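Local coordinates for protein TsrE (PDB 7CWW) that probably acts as a cyclase in the biosynthesis of a thiopeptide antibiotic, at residues 107-119 against 228-240. Numbering follows the deposited sequence.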
ATOM      1  N   GLY A 107      11.529  10.669  -8.201  1.00 29.35           N
ATOM      2  CA  GLY A 107      10.726  11.838  -8.552  1.00 28.71           C
ATOM      3  C   GLY A 107       9.264  11.500  -8.781  1.00 30.38           C
ATOM      4  O   GLY A 107       8.368  12.219  -8.328  1.00 28.04           O
ATOM      5  N   LEU A 108       8.998  10.393  -9.475  1.00 27.22           N
ATOM      6  CA  LEU A 108       7.615   9.991  -9.694  1.00 28.43           C
ATOM      7  C   LEU A 108       6.920   9.656  -8.378  1.00 23.55           C
ATOM      8  O   LEU A 108       5.777  10.062  -8.161  1.00 28.58           O
ATOM      9  CB  LEU A 108       7.548   8.801 -10.653  1.00 27.38           C
ATOM     10  CG  LEU A 108       6.196   8.506 -11.322  1.00 31.08           C
ATOM     11  CD1 LEU A 108       5.740   9.650 -12.216  1.00 26.44           C
ATOM     12  CD2 LEU A 108       6.281   7.228 -12.154  1.00 33.01           C
ATOM     13  N   ALA A 109       7.590   8.916  -7.486  1.00 24.68           N
ATOM     14  CA  ALA A 109       6.979   8.597  -6.196  1.00 23.50           C
ATOM     15  C   ALA A 109       6.679   9.865  -5.402  1.00 27.34           C
ATOM     16  O   ALA A 109       5.600   9.996  -4.812  1.00 25.69           O
ATOM     17  CB  ALA A 109       7.892   7.661  -5.379  1.00 21.82           C
ATOM     18  N   GLU A 110       7.629  10.806  -5.361  1.00 26.42           N
ATOM     19  CA  GLU A 110       7.396  12.034  -4.608  1.00 23.49           C
ATOM     20  C   GLU A 110       6.286  12.857  -5.245  1.00 21.82           C
ATOM     21  O   GLU A 110       5.495  13.495  -4.535  1.00 26.52           O
ATOM     22  CB  GLU A 110       8.696  12.834  -4.499  1.00 26.91           C
ATOM     23  CG  GLU A 110       9.755  12.120  -3.649  1.00 21.44           C
ATOM     24  CD  GLU A 110      10.926  13.025  -3.296  1.00 33.39           C
ATOM     25  OE1 GLU A 110      11.111  14.052  -3.976  1.00 32.80           O
ATOM     26  OE2 GLU A 110      11.660  12.708  -2.334  1.00 35.59           O
ATOM     27  N   ASN A 111       6.208  12.838  -6.579  1.00 26.04           N
ATOM     28  CA  ASN A 111       5.079  13.451  -7.273  1.00 33.05           C
ATOM     29  C   ASN A 111       3.771  12.819  -6.835  1.00 28.20           C
ATOM     30  O   ASN A 111       2.787  13.519  -6.564  1.00 26.89           O
ATOM     31  CB  ASN A 111       5.233  13.304  -8.791  1.00 35.50           C
ATOM     32  CG  ASN A 111       6.126  14.363  -9.403  1.00 44.83           C
ATOM     33  OD1 ASN A 111       6.392  15.397  -8.797  1.00 47.36           O
ATOM     34  ND2 ASN A 111       6.577  14.116 -10.621  1.00 49.31           N
ATOM     35  N   PHE A 112       3.731  11.485  -6.803  1.00 22.70           N
ATOM     36  CA  PHE A 112       2.500  10.792  -6.431  1.00 26.23           C
ATOM     37  C   PHE A 112       2.087  11.143  -5.002  1.00 22.13           C
ATOM     38  O   PHE A 112       0.916  11.440  -4.733  1.00 26.77           O
ATOM     39  CB  PHE A 112       2.684   9.279  -6.581  1.00 27.72           C
ATOM     40  CG  PHE A 112       1.414   8.505  -6.372  1.00 27.36           C
ATOM     41  CD1 PHE A 112       0.422   8.500  -7.355  1.00 24.49           C
ATOM     42  CD2 PHE A 112       1.190   7.826  -5.176  1.00 29.20           C
ATOM     43  CE1 PHE A 112      -0.764   7.818  -7.159  1.00 29.59           C
ATOM     44  CE2 PHE A 112      -0.004   7.123  -4.966  1.00 24.94           C
ATOM     45  CZ  PHE A 112      -0.979   7.121  -5.958  1.00 23.56           C
ATOM     46  N   TRP A 113       3.041  11.102  -4.070  1.00 23.74           N
ATOM     47  CA  TRP A 113       2.745  11.413  -2.674  1.00 24.82           C
ATOM     48  C   TRP A 113       2.247  12.849  -2.517  1.00 26.06           C
ATOM     49  O   TRP A 113       1.298  13.105  -1.770  1.00 24.46           O
ATOM     50  CB  TRP A 113       3.994  11.180  -1.818  1.00 21.36           C
ATOM     51  CG  TRP A 113       4.315   9.708  -1.604  1.00 22.03           C
ATOM     52  CD1 TRP A 113       3.424   8.668  -1.579  1.00 23.51           C
ATOM     53  CD2 TRP A 113       5.614   9.125  -1.416  1.00 25.33           C
ATOM     54  NE1 TRP A 113       4.091   7.479  -1.371  1.00 26.06           N
ATOM     55  CE2 TRP A 113       5.434   7.734  -1.263  1.00 26.78           C
ATOM     56  CE3 TRP A 113       6.907   9.650  -1.339  1.00 23.20           C
ATOM     57  CZ2 TRP A 113       6.503   6.862  -1.046  1.00 28.29           C
ATOM     58  CZ3 TRP A 113       7.967   8.786  -1.137  1.00 22.57           C
ATOM     59  CH2 TRP A 113       7.760   7.404  -0.980  1.00 23.12           C
ATOM     60  N   THR A 114       2.888  13.800  -3.208  1.00 22.53           N
ATOM     61  CA  THR A 114       2.446  15.193  -3.158  1.00 24.94           C
ATOM     62  C   THR A 114       1.016  15.318  -3.671  1.00 28.05           C
ATOM     63  O   THR A 114       0.160  15.943  -3.034  1.00 29.58           O
ATOM     64  CB  THR A 114       3.394  16.066  -3.995  1.00 25.32           C
ATOM     65  OG1 THR A 114       4.729  15.942  -3.493  1.00 28.00           O
ATOM     66  CG2 THR A 114       2.980  17.549  -3.982  1.00 24.43           C
ATOM     67  N   GLU A 115       0.731  14.709  -4.821  1.00 26.11           N
ATOM     68  CA  GLU A 115      -0.587  14.892  -5.413  1.00 26.18           C
ATOM     69  C   GLU A 115      -1.680  14.160  -4.652  1.00 25.09           C
ATOM     70  O   GLU A 115      -2.848  14.542  -4.766  1.00 27.24           O
ATOM     71  CB  GLU A 115      -0.563  14.441  -6.873  1.00 27.62           C
ATOM     72  CG  GLU A 115       0.356  15.305  -7.718  1.00 34.99           C
ATOM     73  CD  GLU A 115       0.158  15.089  -9.203  1.00 45.28           C
ATOM     74  OE1 GLU A 115      -0.102  13.932  -9.616  1.00 35.94           O
ATOM     75  OE2 GLU A 115       0.280  16.077  -9.953  1.00 52.60           O
ATOM     76  N   THR A 116      -1.344  13.111  -3.896  1.00 24.21           N
ATOM     77  CA  THR A 116      -2.343  12.395  -3.112  1.00 21.82           C
ATOM     78  C   THR A 116      -2.362  12.814  -1.650  1.00 23.40           C
ATOM     79  O   THR A 116      -3.101  12.220  -0.863  1.00 25.72           O
ATOM     80  CB  THR A 116      -2.122  10.877  -3.201  1.00 23.01           C
ATOM     81  OG1 THR A 116      -0.798  10.555  -2.757  1.00 23.56           O
ATOM     82  CG2 THR A 116      -2.304  10.394  -4.630  1.00 28.26           C
ATOM     83  N   THR A 117      -1.566  13.814  -1.264  1.00 22.96           N
ATOM     84  CA  THR A 117      -1.644  14.340   0.100  1.00 25.03           C
ATOM     85  C   THR A 117      -3.017  14.932   0.429  1.00 25.36           C
ATOM     86  O   THR A 117      -3.546  14.627   1.512  1.00 27.30           O
ATOM     87  CB  THR A 117      -0.520  15.363   0.316  1.00 27.81           C
ATOM     88  OG1 THR A 117       0.755  14.690   0.300  1.00 26.37           O
ATOM     89  CG2 THR A 117      -0.702  16.094   1.658  1.00 31.17           C
ATOM     90  N   PRO A 118      -3.648  15.755  -0.421  1.00 25.95           N
ATOM     91  CA  PRO A 118      -5.028  16.181  -0.098  1.00 30.25           C
ATOM     92  C   PRO A 118      -5.984  15.020   0.124  1.00 29.57           C
ATOM     93  O   PRO A 118      -6.811  15.075   1.044  1.00 29.86           O
ATOM     94  CB  PRO A 118      -5.439  17.023  -1.322  1.00 31.60           C
ATOM     95  CG  PRO A 118      -4.144  17.614  -1.809  1.00 30.44           C
ATOM     96  CD  PRO A 118      -3.090  16.531  -1.551  1.00 26.42           C
ATOM     97  N   LEU A 119      -5.898  13.969  -0.698  1.00 29.83           N
ATOM     98  CA  LEU A 119      -6.765  12.807  -0.516  1.00 24.19           C
ATOM     99  C   LEU A 119      -6.500  12.136   0.819  1.00 21.94           C
ATOM    100  O   LEU A 119      -7.435  11.790   1.556  1.00 25.43           O
ATOM    101  CB  LEU A 119      -6.555  11.798  -1.652  1.00 26.28           C
ATOM    102  CG  LEU A 119      -7.194  10.424  -1.416  1.00 31.01           C
ATOM    103  CD1 LEU A 119      -8.725  10.514  -1.436  1.00 28.78           C
ATOM    104  CD2 LEU A 119      -6.704   9.414  -2.466  1.00 28.85           C
ATOM    105  N   GLU A 228     -11.376   8.907  -6.099  1.00 26.71           N
ATOM    106  CA  GLU A 228     -10.244   9.825  -6.231  1.00 29.24           C
ATOM    107  C   GLU A 228      -8.924   9.069  -6.170  1.00 30.34           C
ATOM    108  O   GLU A 228      -8.002   9.350  -6.950  1.00 28.54           O
ATOM    109  CB  GLU A 228     -10.309  10.910  -5.143  1.00 31.22           C
ATOM    110  CG  GLU A 228      -9.236  12.004  -5.232  1.00 38.42           C
ATOM    111  CD  GLU A 228      -9.458  12.962  -6.408  1.00 50.33           C
ATOM    112  OE1 GLU A 228     -10.541  12.912  -7.037  1.00 54.61           O
ATOM    113  OE2 GLU A 228      -8.550  13.772  -6.701  1.00 55.20           O
ATOM    114  N   TRP A 229      -8.814   8.100  -5.256  1.00 27.66           N
ATOM    115  CA  TRP A 229      -7.626   7.250  -5.230  1.00 26.68           C
ATOM    116  C   TRP A 229      -7.423   6.553  -6.568  1.00 31.23           C
ATOM    117  O   TRP A 229      -6.317   6.570  -7.125  1.00 28.24           O
ATOM    118  CB  TRP A 229      -7.728   6.208  -4.118  1.00 26.81           C
ATOM    119  CG  TRP A 229      -6.711   5.104  -4.308  1.00 29.73           C
ATOM    120  CD1 TRP A 229      -6.941   3.845  -4.794  1.00 26.34           C
ATOM    121  CD2 TRP A 229      -5.298   5.173  -4.022  1.00 26.20           C
ATOM    122  NE1 TRP A 229      -5.756   3.131  -4.823  1.00 29.25           N
ATOM    123  CE2 TRP A 229      -4.737   3.927  -4.371  1.00 28.19           C
ATOM    124  CE3 TRP A 229      -4.453   6.180  -3.537  1.00 25.14           C
ATOM    125  CZ2 TRP A 229      -3.366   3.642  -4.208  1.00 26.07           C
ATOM    126  CZ3 TRP A 229      -3.092   5.901  -3.389  1.00 28.55           C
ATOM    127  CH2 TRP A 229      -2.568   4.633  -3.721  1.00 27.43           C
ATOM    128  N   LEU A 230      -8.490   5.931  -7.104  1.00 23.46           N
ATOM    129  CA  LEU A 230      -8.344   5.123  -8.314  1.00 23.14           C
ATOM    130  C   LEU A 230      -7.926   5.974  -9.503  1.00 27.23           C
ATOM    131  O   LEU A 230      -7.031   5.578 -10.259  1.00 27.23           O
ATOM    132  CB  LEU A 230      -9.657   4.390  -8.643  1.00 24.09           C
ATOM    133  CG  LEU A 230     -10.046   3.385  -7.559  1.00 27.78           C
ATOM    134  CD1 LEU A 230     -11.541   3.080  -7.612  1.00 25.58           C
ATOM    135  CD2 LEU A 230      -9.192   2.107  -7.633  1.00 25.58           C
ATOM    136  N   VAL A 231      -8.567   7.133  -9.703  1.00 24.93           N
ATOM    137  CA  VAL A 231      -8.266   7.916 -10.901  1.00 29.18           C
ATOM    138  C   VAL A 231      -6.833   8.443 -10.837  1.00 26.63           C
ATOM    139  O   VAL A 231      -6.129   8.484 -11.854  1.00 28.35           O
ATOM    140  CB  VAL A 231      -9.299   9.049 -11.119  1.00 40.99           C
ATOM    141  CG1 VAL A 231     -10.704   8.463 -11.326  1.00 43.35           C
ATOM    142  CG2 VAL A 231      -9.309  10.034  -9.964  1.00 54.98           C
ATOM    143  N   ARG A 232      -6.373   8.841  -9.649  1.00 27.14           N
ATOM    144  CA  ARG A 232      -5.001   9.328  -9.530  1.00 28.43           C
ATOM    145  C   ARG A 232      -3.991   8.207  -9.766  1.00 22.79           C
ATOM    146  O   ARG A 232      -3.042   8.374 -10.537  1.00 28.08           O
ATOM    147  CB  ARG A 232      -4.808   9.977  -8.168  1.00 29.51           C
ATOM    148  CG  ARG A 232      -5.602  11.265  -8.052  1.00 34.23           C
ATOM    149  CD  ARG A 232      -5.024  12.206  -7.022  1.00 30.83           C
ATOM    150  NE  ARG A 232      -5.822  13.426  -6.964  1.00 32.02           N
ATOM    151  CZ  ARG A 232      -5.493  14.572  -7.550  1.00 37.47           C
ATOM    152  NH1 ARG A 232      -4.365  14.672  -8.246  1.00 34.83           N
ATOM    153  NH2 ARG A 232      -6.303  15.621  -7.444  1.00 38.36           N
ATOM    154  N   LEU A 233      -4.183   7.049  -9.129  1.00 25.23           N
ATOM    155  CA  LEU A 233      -3.256   5.944  -9.387  1.00 27.31           C
ATOM    156  C   LEU A 233      -3.292   5.544 -10.851  1.00 23.91           C
ATOM    157  O   LEU A 233      -2.248   5.312 -11.471  1.00 26.03           O
ATOM    158  CB  LEU A 233      -3.577   4.738  -8.501  1.00 25.94           C
ATOM    159  CG  LEU A 233      -2.611   3.549  -8.590  1.00 27.69           C
ATOM    160  CD1 LEU A 233      -1.164   3.896  -8.117  1.00 23.09           C
ATOM    161  CD2 LEU A 233      -3.160   2.348  -7.798  1.00 24.03           C
ATOM    162  N   ARG A 234      -4.490   5.481 -11.436  1.00 24.70           N
ATOM    163  CA  ARG A 234      -4.599   5.071 -12.829  1.00 24.64           C
ATOM    164  C   ARG A 234      -3.934   6.075 -13.764  1.00 29.37           C
ATOM    165  O   ARG A 234      -3.358   5.682 -14.784  1.00 30.65           O
ATOM    166  CB  ARG A 234      -6.071   4.869 -13.186  1.00 27.64           C
ATOM    167  CG  ARG A 234      -6.309   4.355 -14.596  1.00 31.91           C
ATOM    168  CD  ARG A 234      -7.805   4.227 -14.844  1.00 28.96           C
ATOM    169  NE  ARG A 234      -8.473   5.530 -14.915  1.00 28.50           N
ATOM    170  CZ  ARG A 234      -9.796   5.687 -14.957  1.00 33.11           C
ATOM    171  NH1 ARG A 234     -10.593   4.626 -14.905  1.00 27.77           N
ATOM    172  NH2 ARG A 234     -10.327   6.897 -15.061  1.00 28.34           N
ATOM    173  N   ASP A 235      -3.990   7.367 -13.428  1.00 32.49           N
ATOM    174  CA  ASP A 235      -3.276   8.387 -14.202  1.00 31.88           C
ATOM    175  C   ASP A 235      -1.772   8.139 -14.211  1.00 32.66           C
ATOM    176  O   ASP A 235      -1.080   8.539 -15.153  1.00 31.48           O
ATOM    177  CB  ASP A 235      -3.538   9.775 -13.616  1.00 33.20           C
ATOM    178  CG  ASP A 235      -4.894  10.338 -13.996  1.00 47.10           C
ATOM    179  OD1 ASP A 235      -5.538   9.799 -14.919  1.00 47.31           O
ATOM    180  OD2 ASP A 235      -5.308  11.327 -13.354  1.00 49.63           O
ATOM    181  N   TYR A 236      -1.239   7.522 -13.155  1.00 24.02           N
ATOM    182  CA  TYR A 236       0.191   7.254 -13.071  1.00 28.18           C
ATOM    183  C   TYR A 236       0.617   5.982 -13.785  1.00 32.58           C
ATOM    184  O   TYR A 236       1.815   5.801 -14.023  1.00 34.02           O
ATOM    185  CB  TYR A 236       0.626   7.164 -11.599  1.00 25.58           C
ATOM    186  CG  TYR A 236       0.996   8.520 -11.049  1.00 26.96           C
ATOM    187  CD1 TYR A 236       0.026   9.504 -10.878  1.00 27.73           C
ATOM    188  CD2 TYR A 236       2.314   8.837 -10.742  1.00 26.70           C
ATOM    189  CE1 TYR A 236       0.357  10.770 -10.388  1.00 30.70           C
ATOM    190  CE2 TYR A 236       2.651  10.103 -10.249  1.00 27.10           C
ATOM    191  CZ  TYR A 236       1.668  11.058 -10.089  1.00 30.02           C
ATOM    192  OH  TYR A 236       1.988  12.308  -9.612  1.00 31.06           O
ATOM    193  N   VAL A 237      -0.321   5.092 -14.119  1.00 33.86           N
ATOM    194  CA  VAL A 237       0.055   3.818 -14.737  1.00 32.44           C
ATOM    195  C   VAL A 237       0.886   3.995 -16.015  1.00 33.26           C
ATOM    196  O   VAL A 237       1.888   3.295 -16.175  1.00 35.84           O
ATOM    197  CB  VAL A 237      -1.196   2.952 -14.961  1.00 35.54           C
ATOM    198  CG1 VAL A 237      -0.882   1.779 -15.878  1.00 35.86           C
ATOM    199  CG2 VAL A 237      -1.745   2.477 -13.597  1.00 30.86           C
ATOM    200  N   PRO A 238       0.511   4.882 -16.950  1.00 31.91           N
ATOM    201  CA  PRO A 238       1.372   5.045 -18.148  1.00 33.59           C
ATOM    202  C   PRO A 238       2.797   5.442 -17.807  1.00 34.56           C
ATOM    203  O   PRO A 238       3.734   4.956 -18.449  1.00 31.00           O
ATOM    204  CB  PRO A 238       0.644   6.134 -18.950  1.00 37.99           C
ATOM    205  CG  PRO A 238      -0.810   5.980 -18.552  1.00 39.05           C
ATOM    206  CD  PRO A 238      -0.764   5.611 -17.089  1.00 38.11           C
ATOM    207  N   ALA A 239       2.991   6.305 -16.802  1.00 32.52           N
ATOM    208  CA  ALA A 239       4.344   6.709 -16.431  1.00 32.87           C
ATOM    209  C   ALA A 239       5.084   5.607 -15.689  1.00 32.12           C
ATOM    210  O   ALA A 239       6.310   5.508 -15.809  1.00 34.15           O
ATOM    211  CB  ALA A 239       4.313   7.968 -15.568  1.00 27.70           C
ATOM    212  N   LEU A 240       4.367   4.807 -14.892  1.00 28.96           N
ATOM    213  CA  LEU A 240       4.964   3.611 -14.304  1.00 30.23           C
ATOM    214  C   LEU A 240       5.441   2.668 -15.394  1.00 35.10           C
ATOM    215  O   LEU A 240       6.580   2.185 -15.368  1.00 31.95           O
ATOM    216  CB  LEU A 240       3.950   2.910 -13.406  1.00 25.13           C
ATOM    217  CG  LEU A 240       3.470   3.754 -12.224  1.00 28.22           C
ATOM    218  CD1 LEU A 240       2.308   3.067 -11.532  1.00 33.38           C
ATOM    219  CD2 LEU A 240       4.622   3.960 -11.248  1.00 27.36           C
TER
HETATM  220  O   HOH W   1      -2.413  12.942  -9.078  1.00 38.17           O
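Phe112 turns its edge to the face of Tyr236, a T-shaped pair with planes 80° apart and centroids 5.0 Å apart. Phe112 CD1 stands over the centre of the tyrosine ring, 3.7 Å from Tyr236 CG. Phe112 CB adds an off-centre CH-pi contact to the same ring. Glu115 OE1 lies at the Tyr236 edge, in its plane. With CG anti to the backbone N (chi1 -173°), the Phe112 ring reaches between Tyr236 and Trp229, its CE1 passing Leu233 CA. One of its faces carries Thr116 CG2. At its far edge, Phe112 CZ meets Trp229 CZ3 at 3.5 Å, and the three rings form an aromatic cluster. Tyr319 of helix 308-326 also meets Phe112, and His323 stacks on Trp229. The Arg232 guanidinium has Glu115 O over one face and a water in plane at its edge.

The helical segments 107-119 and 228-240 run antiparallel, their axes 10.7 Å apart at closest approach. Tyr236 is a knob in a hole formed by Leu108, Asn111, Phe112 and Glu115. Apolar contacts continue toward both ends. Leu108 CD1 touches Tyr236 CE2 at 3.7 Å, and Leu108 CD2 reaches Ala239 and Leu240. Leu119 CD2 packs 3.6 Å from Trp229 CA.

A polar strip flanks the cluster. Tyr236 OH donates to Glu115 OE1 at 2.6 Å, meeting the oxygen from above the carboxylate plane, 63° out of it. The water donates to Glu115 OE1 and accepts from Arg232 NH1. Arg232 NE forms a salt bridge to Glu228 OE2 at 2.8 Å. Arg232 NH2 adds a weak second bond.

This antiparallel helix pair lies within the lantibiotic dehydratase C-terminal family region. The phenol and the water both donate to Glu115 OE1, which probably stabilises the negative charge of this carboxylate.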